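Endo-beta-1,2-glucanase (Talaromyces funiculosus, PDB 6IMV) hydrolyses internal beta-1,2-glucosidic linkages of beta-1,2-glucans as a fungal endo-acting enzyme representing a new glycoside hydrolase family. Local coordinates at residues L170-A175 / V309-Y314; A207-Q212 / Q235-E240. All blocks are in the same frame, centred on the assembly; numbering follows the deposited sequence.

Contact 1 of 2, residues L170-A175 / V309-Y314; sequences LWAVYA and VLEMPY
Glu311 meets Trp171 and Ala172 of helix 163-182, and with Met312 after it illustrates how two successive loop side chains can divide one tryptophan between them, the first taking its base and the second its indole. The carboxylate of Glu311 comes up against the base of the Trp171 side chain, OE1 lying 3.5 Å from Trp171 CB. The same oxygen is 3.3 Å from Ala172 N, but the angle is too poor for a hydrogen bond; OE2 takes a weak one from Trp307 NE1. The backbone O of Glu311 is buried without a partner.

Met312 makes the Met-aromatic contact. Its chain runs extended to the sulfur and then bends (chi3 79°), which lays SD and CE over the same indole face. SD stands 3.9 Å from the centroid of the five-membered ring of Trp171, while CE makes a CH-pi contact 3.8 Å from the centroid of the six-membered ring. Pro313 then centres an inverse gamma turn.

Trp171 NE1 bonds to Leu253 O of helix 252-261, and Trp257 meets the indole edge-to-face. The loop between strand 290-296 and helix 318-337 thus packs on helix 163-182, with Met312 also against helices 252-261 and 461-475.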
# COMPACT_ATOMS: atom_id res chain seq x y z
N LEU A 170 -8.64 -1.39 7.70
CA LEU A 170 -9.87 -2.09 8.06
C LEU A 170 -10.12 -3.29 7.13
O LEU A 170 -10.45 -4.38 7.61
CB LEU A 170 -11.04 -1.11 8.07
CG LEU A 170 -11.04 -0.18 9.28
CD1 LEU A 170 -11.96 1.01 9.05
CD2 LEU A 170 -11.43 -0.95 10.53
N TRP A 171 -9.93 -3.10 5.82
CA TRP A 171 -10.14 -4.21 4.87
C TRP A 171 -9.00 -5.23 4.99
O TRP A 171 -9.21 -6.41 4.72
CB TRP A 171 -10.34 -3.70 3.43
CG TRP A 171 -11.65 -2.99 3.25
CD1 TRP A 171 -11.84 -1.64 3.14
CD2 TRP A 171 -12.96 -3.59 3.21
NE1 TRP A 171 -13.17 -1.37 3.02
CE2 TRP A 171 -13.88 -2.54 3.06
CE3 TRP A 171 -13.44 -4.90 3.29
CZ2 TRP A 171 -15.26 -2.75 2.98
CZ3 TRP A 171 -14.80 -5.12 3.22
CH2 TRP A 171 -15.69 -4.06 3.05
N ALA A 172 -7.82 -4.80 5.43
CA ALA A 172 -6.71 -5.74 5.66
C ALA A 172 -7.07 -6.66 6.84
O ALA A 172 -6.87 -7.87 6.78
CB ALA A 172 -5.42 -5.01 5.89
N VAL A 173 -7.62 -6.07 7.91
CA VAL A 173 -8.04 -6.82 9.10
C VAL A 173 -9.19 -7.76 8.74
O VAL A 173 -9.24 -8.89 9.21
CB VAL A 173 -8.39 -5.87 10.27
CG1 VAL A 173 -9.12 -6.59 11.39
CG2 VAL A 173 -7.14 -5.19 10.81
N TYR A 174 -10.11 -7.27 7.90
CA TYR A 174 -11.24 -8.05 7.37
C TYR A 174 -10.71 -9.32 6.70
O TYR A 174 -11.18 -10.44 7.00
CB TYR A 174 -12.04 -7.14 6.43
CG TYR A 174 -13.40 -7.61 5.97
CD1 TYR A 174 -14.55 -7.24 6.67
CD2 TYR A 174 -13.56 -8.32 4.79
CE1 TYR A 174 -15.81 -7.61 6.22
CE2 TYR A 174 -14.81 -8.69 4.33
CZ TYR A 174 -15.94 -8.34 5.05
OH TYR A 174 -17.18 -8.70 4.60
N ALA A 175 -9.70 -9.16 5.83
CA ALA A 175 -9.01 -10.29 5.17
C ALA A 175 -8.37 -11.24 6.19
O ALA A 175 -8.52 -12.47 6.08
CB ALA A 175 -7.96 -9.78 4.21
N VAL A 309 -7.14 -1.88 -5.09
CA VAL A 309 -7.38 -3.13 -5.82
C VAL A 309 -6.71 -4.31 -5.10
O VAL A 309 -7.07 -5.45 -5.35
CB VAL A 309 -6.94 -3.04 -7.29
CG1 VAL A 309 -7.55 -1.83 -7.98
CG2 VAL A 309 -5.43 -3.06 -7.45
N LEU A 310 -5.76 -4.01 -4.19
CA LEU A 310 -5.11 -5.03 -3.35
C LEU A 310 -6.07 -5.55 -2.27
O LEU A 310 -5.83 -6.61 -1.70
CB LEU A 310 -3.87 -4.44 -2.65
CG LEU A 310 -2.66 -4.12 -3.52
CD1 LEU A 310 -1.67 -3.27 -2.72
CD2 LEU A 310 -1.98 -5.38 -4.02
N GLU A 311 -7.10 -4.77 -1.94
CA GLU A 311 -7.87 -5.00 -0.71
C GLU A 311 -9.33 -5.38 -0.99
O GLU A 311 -9.96 -5.96 -0.14
CB GLU A 311 -7.80 -3.76 0.19
CG GLU A 311 -6.37 -3.36 0.53
CD GLU A 311 -6.21 -2.61 1.84
OE1 GLU A 311 -6.99 -2.90 2.81
OE2 GLU A 311 -5.35 -1.74 1.89
N MET A 312 -9.88 -5.04 -2.15
CA MET A 312 -11.26 -5.40 -2.49
C MET A 312 -11.30 -5.90 -3.93
O MET A 312 -10.44 -5.53 -4.73
CB MET A 312 -12.21 -4.21 -2.32
CG MET A 312 -12.26 -3.71 -0.89
SD MET A 312 -13.46 -2.41 -0.66
CE MET A 312 -14.99 -3.35 -0.55
N PRO A 313 -12.25 -6.79 -4.28
CA PRO A 313 -12.24 -7.47 -5.58
C PRO A 313 -12.74 -6.61 -6.76
O PRO A 313 -13.64 -7.02 -7.49
CB PRO A 313 -13.16 -8.68 -5.32
CG PRO A 313 -14.15 -8.18 -4.31
CD PRO A 313 -13.34 -7.26 -3.41
N TYR A 314 -12.10 -5.46 -6.96
CA TYR A 314 -12.34 -4.59 -8.10
C TYR A 314 -12.17 -5.34 -9.43
O TYR A 314 -12.90 -5.08 -10.37
CB TYR A 314 -11.38 -3.39 -8.05
CG TYR A 314 -11.80 -2.32 -7.07
CD1 TYR A 314 -12.64 -1.30 -7.47
CD2 TYR A 314 -11.37 -2.33 -5.75
CE1 TYR A 314 -13.05 -0.31 -6.59
CE2 TYR A 314 -11.78 -1.35 -4.85
CZ TYR A 314 -12.62 -0.34 -5.28
OH TYR A 314 -13.04 0.64 -4.42

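Contact 2 of 2, residues A207-Q212 / Q235-E240; sequences AHIFYQ and QTYACE
Ile209 and Tyr237 meet where the C-terminal turn of helix 186-210 packs against strand 237-239, an outermost strand of a small three-stranded antiparallel sheet. This helix-on-strand contact at the protein surface shows how apolar packing and bound water can share the work of joining two elements, with a disulfide as a neighbouring link.

The apolar part centres on the phenol ring of Tyr237. Ile209 CG1 makes a CH-pi contact, 3.8 Å from the ring centroid and 12° off its normal, so the methylene sits almost squarely over the middle of the face. The ring is held at its far end as well, since Tyr237 OH bonds to Gly136 O. Beside it, His208 swings out with CG anti to its backbone N (chi1 -171°), bringing CD2 to 3.8 Å from Tyr237 CD2. The two rings are steeply inclined, with planes at 77°. His208 also meets the ring of Tyr231.

Sulfur provides the second kind of contact. Gln212 extends its chain until NE2 lies 3.4 Å from Cys239 SG. That sulfur is disulfide-bonded to Cys218, outside both segments. Since Phe210 is backbone hydrogen-bonded to Cys218, the disulfide links the strand to a residue already tied to the helix end.

Water bridges the segments at two places. One water lies in the plane of the His208 ring at its edge, 2.8 Å from NE2, and is only weakly placed toward Gln235 O. A second accepts two hydrogen bonds, one of 2.7 Å from Gln212 NE2 and another of 2.9 Å from Cys239 N.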
# COMPACT_ATOMS: atom_id res chain seq x y z
N ALA A 207 -19.28 6.80 10.97
CA ALA A 207 -20.10 7.88 10.45
C ALA A 207 -19.98 9.13 11.35
O ALA A 207 -19.82 10.26 10.86
CB ALA A 207 -21.54 7.41 10.31
N HIS A 208 -20.07 8.93 12.67
CA HIS A 208 -20.02 10.04 13.64
C HIS A 208 -18.70 10.80 13.50
O HIS A 208 -18.67 12.02 13.59
CB HIS A 208 -20.26 9.53 15.07
CG HIS A 208 -20.44 10.63 16.07
ND1 HIS A 208 -21.52 11.50 16.03
CD2 HIS A 208 -19.67 11.03 17.11
CE1 HIS A 208 -21.40 12.38 17.01
NE2 HIS A 208 -20.28 12.10 17.69
N ILE A 209 -17.60 10.07 13.26
CA ILE A 209 -16.29 10.69 13.20
C ILE A 209 -16.02 11.25 11.80
O ILE A 209 -15.44 12.32 11.69
CB ILE A 209 -15.20 9.70 13.69
CG1 ILE A 209 -15.36 9.43 15.19
CG2 ILE A 209 -13.80 10.19 13.37
CD1 ILE A 209 -14.45 8.36 15.76
N PHE A 210 -16.42 10.57 10.72
CA PHE A 210 -15.91 10.93 9.37
C PHE A 210 -16.98 11.42 8.39
O PHE A 210 -16.63 12.01 7.37
CB PHE A 210 -15.17 9.75 8.72
CG PHE A 210 -13.86 9.41 9.36
CD1 PHE A 210 -12.71 10.12 9.03
CD2 PHE A 210 -13.76 8.37 10.27
CE1 PHE A 210 -11.49 9.80 9.62
CE2 PHE A 210 -12.54 8.04 10.85
CZ PHE A 210 -11.41 8.76 10.52
N TYR A 211 -18.27 11.17 8.65
CA TYR A 211 -19.30 11.54 7.66
C TYR A 211 -19.92 12.89 8.01
O TYR A 211 -20.63 13.00 8.99
CB TYR A 211 -20.36 10.44 7.52
CG TYR A 211 -21.35 10.72 6.42
CD1 TYR A 211 -20.90 10.99 5.14
CD2 TYR A 211 -22.72 10.75 6.64
CE1 TYR A 211 -21.78 11.28 4.10
CE2 TYR A 211 -23.61 11.04 5.62
CZ TYR A 211 -23.14 11.30 4.34
OH TYR A 211 -23.96 11.60 3.30
N GLN A 212 -19.64 13.91 7.19
CA GLN A 212 -20.12 15.29 7.41
C GLN A 212 -21.56 15.44 6.92
O GLN A 212 -22.31 16.25 7.45
CB GLN A 212 -19.25 16.30 6.67
CG GLN A 212 -19.54 17.75 7.02
CD GLN A 212 -18.67 18.67 6.21
OE1 GLN A 212 -18.98 19.00 5.06
NE2 GLN A 212 -17.55 19.09 6.79
N GLN A 235 -17.35 16.22 23.49
CA GLN A 235 -16.56 15.77 22.34
C GLN A 235 -17.21 16.31 21.06
O GLN A 235 -18.44 16.34 20.96
CB GLN A 235 -16.49 14.24 22.30
CG GLN A 235 -15.63 13.70 21.17
CD GLN A 235 -14.17 13.99 21.41
OE1 GLN A 235 -13.69 15.09 21.15
NE2 GLN A 235 -13.46 12.99 21.93
N THR A 236 -16.39 16.72 20.10
CA THR A 236 -16.86 17.07 18.76
C THR A 236 -15.87 16.54 17.72
O THR A 236 -14.67 16.33 18.00
CB THR A 236 -17.04 18.59 18.56
OG1 THR A 236 -15.74 19.16 18.52
CG2 THR A 236 -17.87 19.25 19.64
N TYR A 237 -16.40 16.35 16.50
CA TYR A 237 -15.63 15.97 15.32
C TYR A 237 -15.99 16.93 14.18
O TYR A 237 -17.13 17.26 13.99
CB TYR A 237 -15.91 14.51 14.98
CG TYR A 237 -15.56 13.54 16.09
CD1 TYR A 237 -14.27 13.07 16.24
CD2 TYR A 237 -16.52 13.11 17.00
CE1 TYR A 237 -13.93 12.20 17.26
CE2 TYR A 237 -16.20 12.25 18.03
CZ TYR A 237 -14.90 11.78 18.15
OH TYR A 237 -14.56 10.91 19.17
N ALA A 238 -14.98 17.40 13.45
CA ALA A 238 -15.21 18.22 12.28
C ALA A 238 -14.14 17.90 11.24
O ALA A 238 -13.01 17.56 11.58
CB ALA A 238 -15.19 19.68 12.68
N CYS A 239 -14.52 18.00 9.96
CA CYS A 239 -13.53 17.84 8.89
C CYS A 239 -12.49 18.95 8.99
O CYS A 239 -12.81 20.09 9.29
CB CYS A 239 -14.16 17.89 7.50
SG CYS A 239 -15.35 16.55 7.21
N GLU A 240 -11.23 18.58 8.72
CA GLU A 240 -10.16 19.53 8.63
C GLU A 240 -10.23 20.20 7.26
O GLU A 240 -10.07 19.55 6.23
CB GLU A 240 -8.82 18.83 8.86
CG GLU A 240 -7.69 19.80 9.06
CD GLU A 240 -6.42 19.13 9.55
OE1 GLU A 240 -6.30 18.87 10.77
OE2 GLU A 240 -5.59 18.84 8.72
O HOH W 1 -19.30 13.22 20.11
O HOH W 2 -17.20 18.83 9.44

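Contact 1 and contact 2 lie on consecutive helices, 163-182 and 186-210, which pack together, Leu170 touching Trp198 and Thr202. The contact centres are about 24 Å apart and the nearest atoms about 7 Å, so they do not touch. In sequence, 207-212 and 235-240 both fall between 170-175 and 309-314, so contact 2 is nested within contact 1. The centre of contact 1 is buried about 11 Å from the chain centre; that of contact 2, at the surface, is about 25 Å from it. Yet neither is remote from bound beta-D-glucopyranose: the side chains of Glu311 and Cys239 lie about 11 and 12 Å away, placing both near the sugar-binding region.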